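Local structure of uncharacterized protein (Porphyromonas gingivalis, 1ZBS) at residues Gln36-Ile41 against Leu78-Asp83; Ala101-Cys106 against Ile275-Asn280; Ile155-Leu158 against Gln162-Glu165. The protein is of unknown function but belongs to the ASKHA superfamily and is a putative N-acetylglucosamine kinase. One frame throughout, in Å; residues are numbered along the deposited sequence.

Interaction 1: Gln36-Ile41 against Leu78-Asp83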
loop_
_atom_site.group_PDB
_atom_site.type_symbol
_atom_site.label_atom_id
_atom_site.label_comp_id
_atom_site.label_asym_id
_atom_site.label_seq_id
_atom_site.Cartn_x
_atom_site.Cartn_y
_atom_site.Cartn_z
ATOM N N GLN A 36 10.914 15.310 8.908
ATOM C CA GLN A 36 11.413 15.645 10.243
ATOM C C GLN A 36 11.254 17.143 10.498
ATOM O O GLN A 36 10.852 17.886 9.602
ATOM C CB GLN A 36 12.887 15.241 10.370
ATOM C CG GLN A 36 13.126 13.733 10.330
ATOM C CD GLN A 36 14.567 13.372 10.019
ATOM O OE1 GLN A 36 15.059 13.628 8.917
ATOM N NE2 GLN A 36 15.252 12.776 10.989
ATOM N N ASP A 37 11.565 17.584 11.717
ATOM C CA ASP A 37 11.442 18.997 12.062
ATOM C C ASP A 37 12.757 19.649 12.497
ATOM O O ASP A 37 13.816 19.024 12.473
ATOM C CB ASP A 37 10.381 19.191 13.155
ATOM C CG ASP A 37 10.798 18.608 14.491
ATOM O OD1 ASP A 37 9.956 18.588 15.413
ATOM O OD2 ASP A 37 11.959 18.175 14.631
ATOM N N ARG A 38 12.662 20.909 12.906
ATOM C CA ARG A 38 13.815 21.704 13.317
ATOM C C ARG A 38 14.905 20.996 14.133
ATOM O O ARG A 38 16.006 20.743 13.625
ATOM C CB ARG A 38 13.336 22.936 14.085
ATOM C CG ARG A 38 14.426 23.956 14.403
ATOM C CD ARG A 38 14.771 24.841 13.200
ATOM N NE ARG A 38 13.610 25.611 12.731
ATOM C CZ ARG A 38 13.677 26.628 11.874
ATOM N NH1 ARG A 38 12.569 27.259 11.512
ATOM N NH2 ARG A 38 14.853 27.021 11.389
ATOM N N ASN A 39 14.610 20.670 15.391
ATOM C CA ASN A 39 15.609 20.051 16.250
ATOM C C ASN A 39 15.777 18.535 16.164
ATOM O O ASN A 39 16.816 17.997 16.575
ATOM C CB ASN A 39 15.391 20.485 17.720
ATOM C CG ASN A 39 14.032 20.070 18.272
ATOM O OD1 ASN A 39 13.734 18.874 18.399
ATOM N ND2 ASN A 39 13.201 21.058 18.609
ATOM N N GLU A 40 14.790 17.829 15.626
ATOM C CA GLU A 40 14.938 16.377 15.521
ATOM C C GLU A 40 15.931 16.071 14.400
ATOM O O GLU A 40 16.349 14.928 14.225
ATOM C CB GLU A 40 13.591 15.693 15.252
ATOM C CG GLU A 40 13.148 15.673 13.809
ATOM C CD GLU A 40 12.011 14.692 13.580
ATOM O OE1 GLU A 40 12.209 13.481 13.857
ATOM O OE2 GLU A 40 10.919 15.129 13.132
ATOM N N ILE A 41 16.300 17.106 13.645
ATOM C CA ILE A 41 17.283 16.971 12.567
ATOM C C ILE A 41 18.488 17.839 12.931
ATOM O O ILE A 41 19.576 17.704 12.361
ATOM C CB ILE A 41 16.724 17.446 11.190
ATOM C CG1 ILE A 41 17.722 17.085 10.084
ATOM C CG2 ILE A 41 16.521 18.965 11.185
ATOM C CD1 ILE A 41 18.184 15.627 10.134
ATOM N N LEU A 78 16.008 23.519 6.621
ATOM C CA LEU A 78 17.255 22.770 6.708
ATOM C C LEU A 78 18.406 23.729 6.448
ATOM O O LEU A 78 19.513 23.536 6.941
ATOM C CB LEU A 78 17.267 21.646 5.674
ATOM C CG LEU A 78 18.484 20.720 5.667
ATOM C CD1 LEU A 78 18.753 20.171 7.058
ATOM C CD2 LEU A 78 18.217 19.595 4.679
ATOM N N ASN A 79 18.126 24.769 5.669
ATOM C CA ASN A 79 19.126 25.776 5.343
ATOM C C ASN A 79 19.544 26.477 6.636
ATOM O O ASN A 79 20.722 26.764 6.841
ATOM C CB ASN A 79 18.547 26.786 4.344
ATOM C CG ASN A 79 19.569 27.821 3.893
ATOM O OD1 ASN A 79 20.130 28.556 4.706
ATOM N ND2 ASN A 79 19.806 27.885 2.588
ATOM N N GLU A 80 18.577 26.734 7.512
ATOM C CA GLU A 80 18.858 27.388 8.786
ATOM C C GLU A 80 19.637 26.466 9.711
ATOM O O GLU A 80 20.568 26.902 10.391
ATOM C CB GLU A 80 17.559 27.809 9.471
ATOM C CG GLU A 80 16.781 28.868 8.716
ATOM C CD GLU A 80 15.546 29.319 9.468
ATOM O OE1 GLU A 80 15.691 29.763 10.629
ATOM O OE2 GLU A 80 14.432 29.230 8.902
ATOM N N ALA A 81 19.248 25.195 9.734
ATOM C CA ALA A 81 19.903 24.187 10.565
ATOM C C ALA A 81 21.351 24.005 10.127
ATOM O O ALA A 81 22.258 23.957 10.958
ATOM C CB ALA A 81 19.154 22.859 10.456
ATOM N N LEU A 82 21.556 23.892 8.818
ATOM C CA LEU A 82 22.894 23.730 8.255
ATOM C C LEU A 82 23.709 24.982 8.532
ATOM O O LEU A 82 24.867 24.906 8.940
ATOM C CB LEU A 82 22.816 23.507 6.744
ATOM C CG LEU A 82 22.352 22.135 6.243
ATOM C CD1 LEU A 82 21.982 22.236 4.772
ATOM C CD2 LEU A 82 23.450 21.101 6.460
ATOM N N ASP A 83 23.094 26.137 8.309
ATOM C CA ASP A 83 23.776 27.395 8.534
ATOM C C ASP A 83 24.247 27.533 9.988
ATOM O O ASP A 83 25.207 28.249 10.265
ATOM C CB ASP A 83 22.865 28.562 8.141
ATOM C CG ASP A 83 23.597 29.890 8.119
ATOM O OD1 ASP A 83 23.755 30.493 9.202
ATOM O OD2 ASP A 83 24.025 30.320 7.020
#
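R38, in the first turn of helix 38-53, reaches across to E80 of helix 75-85 where the two backbones run closest, the CA atoms of R38 and A81 being 7.1 Å apart, and no hydrogen bond joins the two backbones. Charged side chains meet on the outer face of this junction and aliphatic ones on the inner face.

On the outside, the long arm of R38 leaves with CG anti to the backbone N (chi1 -172°) and then bends at chi2 and chi3, which carries the guanidinium across to helix 75-85. There NH2 of R38 forms a salt bridge with OE1 of E80, 3.0 Å away. The carboxylate oxygen arrives at the guanidinium edge, near its plane, but the two flat groups are turned 72° against each other. The contact is therefore one-pronged: OE2 of E80 stays 3.8 Å from NH1 of R38 and does not complete a parallel, two-pronged pairing. The same NH2 also passes alongside the aliphatic part of the glutamate, with CB of E80 3.4 Å from NH2 of R38.

Beneath, I41 points at the partner helix and its CG1 comes 4.4 Å from CD1 of L78, a loose apolar contact. I31 touches both of these side chains, and L78 continues inward onto F65 and V94 of the sheet, while A81 packs on D42 and L45 further along helix 38-53.

The helix start itself carries a capping box of D37 and E40. Its bond from D37 N to E40 OE2 is weak, and the placement of D37 OD2 is doubtful.

Chemically, the buried aliphatic layer joins the helices to the sheet, whereas the exposed, singly bonded ion pair probably contributes only modestly and would be sensitive to solvent and salt.

Interaction 2: Ala101-Cys106 against Ile275-Asn280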
loop_
_atom_site.group_PDB
_atom_site.type_symbol
_atom_site.label_atom_id
_atom_site.label_comp_id
_atom_site.label_asym_id
_atom_site.label_seq_id
_atom_site.Cartn_x
_atom_site.Cartn_y
_atom_site.Cartn_z
ATOM N N ALA A 101 19.757 14.692 -8.986
ATOM C CA ALA A 101 19.965 13.593 -9.914
ATOM C C ALA A 101 20.101 14.109 -11.338
ATOM O O ALA A 101 20.974 13.672 -12.082
ATOM C CB ALA A 101 18.822 12.592 -9.823
ATOM N N ALA A 102 19.245 15.050 -11.720
ATOM C CA ALA A 102 19.303 15.591 -13.069
ATOM C C ALA A 102 20.618 16.313 -13.314
ATOM O O ALA A 102 21.199 16.203 -14.393
ATOM C CB ALA A 102 18.132 16.537 -13.310
ATOM N N ARG A 103 21.088 17.058 -12.318
ATOM C CA ARG A 103 22.345 17.780 -12.462
ATOM C C ARG A 103 23.521 16.831 -12.593
ATOM O O ARG A 103 24.483 17.109 -13.315
ATOM C CB ARG A 103 22.569 18.717 -11.276
ATOM C CG ARG A 103 21.782 20.009 -11.368
ATOM C CD ARG A 103 22.021 20.886 -10.155
ATOM N NE ARG A 103 21.394 22.191 -10.308
ATOM C CZ ARG A 103 21.338 23.111 -9.353
ATOM N NH1 ARG A 103 20.741 24.275 -9.586
ATOM N NH2 ARG A 103 21.870 22.871 -8.163
ATOM N N ALA A 104 23.447 15.703 -11.897
ATOM C CA ALA A 104 24.525 14.719 -11.940
ATOM C C ALA A 104 24.525 13.909 -13.232
ATOM O O ALA A 104 25.585 13.603 -13.766
ATOM C CB ALA A 104 24.420 13.787 -10.740
ATOM N N LEU A 105 23.338 13.579 -13.737
ATOM C CA LEU A 105 23.212 12.779 -14.955
ATOM C C LEU A 105 23.168 13.591 -16.241
ATOM O O LEU A 105 23.757 13.209 -17.253
ATOM C CB LEU A 105 21.950 11.921 -14.884
ATOM C CG LEU A 105 21.873 10.874 -13.777
ATOM C CD1 LEU A 105 20.480 10.262 -13.729
ATOM C CD2 LEU A 105 22.925 9.814 -14.016
ATOM N N CYS A 106 22.456 14.707 -16.202
ATOM C CA CYS A 106 22.307 15.552 -17.375
ATOM C C CYS A 106 23.385 16.612 -17.482
ATOM O O CYS A 106 23.758 17.018 -18.582
ATOM C CB CYS A 106 20.928 16.204 -17.355
ATOM S SG CYS A 106 19.599 15.001 -17.414
ATOM N N ILE A 275 29.805 16.351 -7.937
ATOM C CA ILE A 275 31.104 16.925 -7.658
ATOM C C ILE A 275 31.562 17.710 -8.866
ATOM O O ILE A 275 31.994 18.855 -8.734
ATOM C CB ILE A 275 32.133 15.850 -7.329
ATOM C CG1 ILE A 275 31.725 15.151 -6.026
ATOM C CG2 ILE A 275 33.510 16.480 -7.198
ATOM C CD1 ILE A 275 32.565 13.952 -5.687
ATOM N N GLN A 276 31.455 17.111 -10.047
ATOM C CA GLN A 276 31.871 17.808 -11.255
ATOM C C GLN A 276 30.949 18.994 -11.538
ATOM O O GLN A 276 31.394 20.017 -12.054
ATOM C CB GLN A 276 31.885 16.856 -12.458
ATOM C CG GLN A 276 33.023 15.832 -12.447
ATOM C CD GLN A 276 34.419 16.465 -12.384
ATOM O OE1 GLN A 276 34.811 17.030 -11.360
ATOM N NE2 GLN A 276 35.172 16.370 -13.482
ATOM N N TYR A 277 29.671 18.863 -11.185
ATOM C CA TYR A 277 28.710 19.932 -11.421
ATOM C C TYR A 277 29.076 21.208 -10.667
ATOM O O TYR A 277 29.182 22.276 -11.258
ATOM C CB TYR A 277 27.303 19.506 -11.005
ATOM C CG TYR A 277 26.307 20.634 -11.129
ATOM C CD1 TYR A 277 25.613 20.851 -12.319
ATOM C CD2 TYR A 277 26.111 21.534 -10.078
ATOM C CE1 TYR A 277 24.753 21.940 -12.462
ATOM C CE2 TYR A 277 25.258 22.625 -10.211
ATOM C CZ TYR A 277 24.585 22.821 -11.404
ATOM O OH TYR A 277 23.756 23.904 -11.542
ATOM N N HIS A 278 29.244 21.093 -9.354
ATOM C CA HIS A 278 29.597 22.243 -8.537
ATOM C C HIS A 278 31.064 22.603 -8.700
ATOM O O HIS A 278 31.615 23.389 -7.932
ATOM C CB HIS A 278 29.265 21.964 -7.073
ATOM C CG HIS A 278 27.802 21.792 -6.825
ATOM N ND1 HIS A 278 26.913 22.846 -6.865
ATOM C CD2 HIS A 278 27.056 20.682 -6.610
ATOM C CE1 HIS A 278 25.686 22.392 -6.688
ATOM N NE2 HIS A 278 25.746 21.082 -6.533
ATOM N N HIS A 279 31.697 22.011 -9.704
ATOM C CA HIS A 279 33.091 22.290 -9.992
ATOM C C HIS A 279 33.116 23.107 -11.273
ATOM O O HIS A 279 34.062 23.845 -11.529
ATOM C CB HIS A 279 33.876 20.995 -10.201
ATOM C CG HIS A 279 35.289 21.216 -10.646
ATOM N ND1 HIS A 279 35.897 20.429 -11.603
ATOM C CD2 HIS A 279 36.215 22.122 -10.259
ATOM C CE1 HIS A 279 37.137 20.845 -11.786
ATOM N NE2 HIS A 279 37.357 21.871 -10.983
ATOM N N ASN A 280 32.057 22.968 -12.070
ATOM C CA ASN A 280 31.945 23.679 -13.339
ATOM C C ASN A 280 30.794 24.681 -13.342
ATOM O O ASN A 280 30.605 25.411 -14.318
ATOM C CB ASN A 280 31.727 22.696 -14.492
ATOM C CG ASN A 280 32.730 21.568 -14.501
ATOM O OD1 ASN A 280 33.915 21.768 -14.249
ATOM N ND2 ASN A 280 32.257 20.369 -14.813
#
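R103 of helix 97-105 and Y277 of helix 271-280 face each other across two helical backbones that share no hydrogen bond. Both side chains point into the gap, and nearly all of the contact is between these two.

The arginine runs extended from CG to NE and lies over one face of the tyrosine ring. Its CD is placed 3.7 Å from the centroid of the Y277 ring, 21° off the ring normal, a CH-pi contact. Closer to the backbone, CG of R103 rests 3.7 Å from CE1 of Y277. Beyond CD the guanidinium runs nearly parallel to the ring but on a level above it, the planes 12° apart, so that the phenol oxygen comes to lie under its rim. NE of R103 is 3.2 Å from OH of Y277, yet the oxygen sits over the guanidinium face, where an N-H cannot reach it well, and no hydrogen bond forms.

The polar end of R103 is instead satisfied by Y66 of strand 62-67: NH2 bonds to the Y66 hydroxyl, which also bonds NE2 of H278. Shared by both groups, this hydroxyl fixes the far end of the arginine beside the imidazole, with NH2 of R103 4.1 Å from CE1 of H278. The imidazole is held flat as well, since it stacks on Y64 and has CD2 of Y277 3.4 Å above its plane, over the centre.

Helix 97-105 follows the last strand of the first sheet, to which Y64 and Y66 belong, but packs on strands 111-116, 120-125 and 238-241 of the second. The arrangement is consistent with the ASKHA fold of two RNase H-like domains, the C-terminal helix 271-280 returning to the first domain and here meeting helix 97-105.

Interaction 3: Ile155-Leu158 against Gln162-Glu165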
loop_
_atom_site.group_PDB
_atom_site.type_symbol
_atom_site.label_atom_id
_atom_site.label_comp_id
_atom_site.label_asym_id
_atom_site.label_seq_id
_atom_site.Cartn_x
_atom_site.Cartn_y
_atom_site.Cartn_z
ATOM N N ILE A 155 6.499 -10.111 -2.258
ATOM C CA ILE A 155 6.026 -10.894 -1.126
ATOM C C ILE A 155 4.531 -11.225 -1.256
ATOM O O ILE A 155 4.073 -12.275 -0.795
ATOM C CB ILE A 155 6.354 -10.205 0.249
ATOM C CG1 ILE A 155 5.359 -9.113 0.566
ATOM C CG2 ILE A 155 7.761 -9.622 0.232
ATOM C CD1 ILE A 155 4.246 -9.615 1.454
ATOM N N GLY A 156 3.777 -10.354 -1.918
ATOM C CA GLY A 156 2.357 -10.610 -2.101
ATOM C C GLY A 156 2.152 -11.893 -2.891
ATOM O O GLY A 156 1.506 -12.833 -2.423
ATOM N N SER A 157 2.714 -11.940 -4.092
ATOM C CA SER A 157 2.580 -13.121 -4.931
ATOM C C SER A 157 3.247 -14.332 -4.287
ATOM O O SER A 157 2.769 -15.460 -4.399
ATOM C CB SER A 157 3.209 -12.862 -6.294
ATOM O OG SER A 157 4.563 -12.515 -6.122
ATOM N N LEU A 158 4.367 -14.102 -3.618
ATOM C CA LEU A 158 5.078 -15.191 -2.958
ATOM C C LEU A 158 4.170 -15.847 -1.906
ATOM O O LEU A 158 4.008 -17.066 -1.869
ATOM C CB LEU A 158 6.330 -14.632 -2.292
ATOM C CG LEU A 158 7.260 -15.579 -1.551
ATOM C CD1 LEU A 158 8.192 -16.266 -2.539
ATOM C CD2 LEU A 158 8.062 -14.777 -0.549
ATOM N N GLN A 162 2.226 -17.791 -5.915
ATOM C CA GLN A 162 2.371 -17.505 -7.335
ATOM C C GLN A 162 3.810 -17.723 -7.795
ATOM O O GLN A 162 4.130 -17.545 -8.971
ATOM C CB GLN A 162 1.917 -16.076 -7.637
ATOM C CG GLN A 162 0.464 -15.824 -7.262
ATOM C CD GLN A 162 -0.487 -16.844 -7.877
ATOM O OE1 GLN A 162 -1.202 -17.553 -7.164
ATOM N NE2 GLN A 162 -0.494 -16.926 -9.199
HETATM N N MSE A 163 4.671 -18.124 -6.864
HETATM C CA MSE A 163 6.075 -18.382 -7.168
HETATM C C MSE A 163 6.358 -19.895 -7.125
HETATM O O MSE A 163 5.553 -20.668 -6.609
HETATM C CB MSE A 163 6.969 -17.650 -6.155
HETATM C CG MSE A 163 6.898 -16.119 -6.205
HETATM SE SE MSE A 163 7.794 -15.334 -7.751
HETATM C CE MSE A 163 6.409 -14.122 -8.365
ATOM N N PRO A 164 7.501 -20.340 -7.679
ATOM C CA PRO A 164 7.807 -21.777 -7.654
ATOM C C PRO A 164 7.750 -22.339 -6.234
ATOM O O PRO A 164 7.929 -21.601 -5.264
ATOM C CB PRO A 164 9.209 -21.833 -8.253
ATOM C CG PRO A 164 9.171 -20.721 -9.252
ATOM C CD PRO A 164 8.524 -19.608 -8.445
ATOM N N GLU A 165 7.495 -23.641 -6.116
ATOM C CA GLU A 165 7.404 -24.306 -4.817
ATOM C C GLU A 165 8.724 -24.182 -4.075
ATOM O O GLU A 165 9.794 -24.404 -4.646
ATOM C CB GLU A 165 7.056 -25.793 -5.003
ATOM C CG GLU A 165 6.561 -26.545 -3.741
ATOM C CD GLU A 165 7.656 -26.832 -2.703
ATOM O OE1 GLU A 165 8.713 -27.396 -3.066
ATOM O OE2 GLU A 165 7.440 -26.510 -1.514
HETATM O O HOH W 1 4.678 -18.694 -4.108
#
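Q162 opens the segment by closing the end of helix 147-159: its N donates to O of S157, five residues back, at 2.8 Å and a nearly straight 162°. Behind this bond the two side chains lie against each other at their roots, CB of Q162 3.7 Å from CB of S157. V225 of the second subunit packs on Q162, and R226 of that subunit touches S157.

At M163, a selenomethionine, the backbone reaches the helix through a water. The water accepts from N of M163 at 2.8 Å and donates to O of L158 at 2.8 Å, so it links a second carbonyl of the last turn to the chain beyond it.

The M163 side chain folds back over the helix. With chi1 at -65°, CG stands beside the backbone N and comes 3.9 Å from CD1 of L158, the two side chains crossing at about a right angle. Further bends at chi2 and chi3 then turn the selenium and the methyl back toward the helix, bringing CE of M163 to within 3.3 Å of OG of S157. OG of S157 is bonded back to the carbonyls of F154 and L153 of its own helix, and the methyl packs against it. M163 also meets A211 and V212 of helix 210-229, while L158 packs on L167, C168 and F171 of helix 167-174, the helix to which the segment leads on.

The span of the bond from Q162 N to S157 O is that of the outer, 6-to-1 bond of a Schellman motif, consistent with a helix C-terminal cap; the hydrophobic fold-back of M163 and the water bridge add to the closure of this turn between consecutive helices at the subunit interface.

From the N terminus, interaction 1 comes first: it closes the 36 residues between its segments, which take in the rest of helix 38-53 and strand 62-67 of the first sheet. Only after that does interaction 2 open, so the two lie in series, their centres 25 Å apart. Interaction 2 spans 168 residues, through the second sheet and the helices between its strands, and ties helix 97-105 to helix 271-280. Interaction 3, a short closure with three residues between its segments, falls wholly within that span, at the end of helix 147-159. It lies on the far side of the chain's centre from the others, centres 41 to 43 Å away, next to the second subunit.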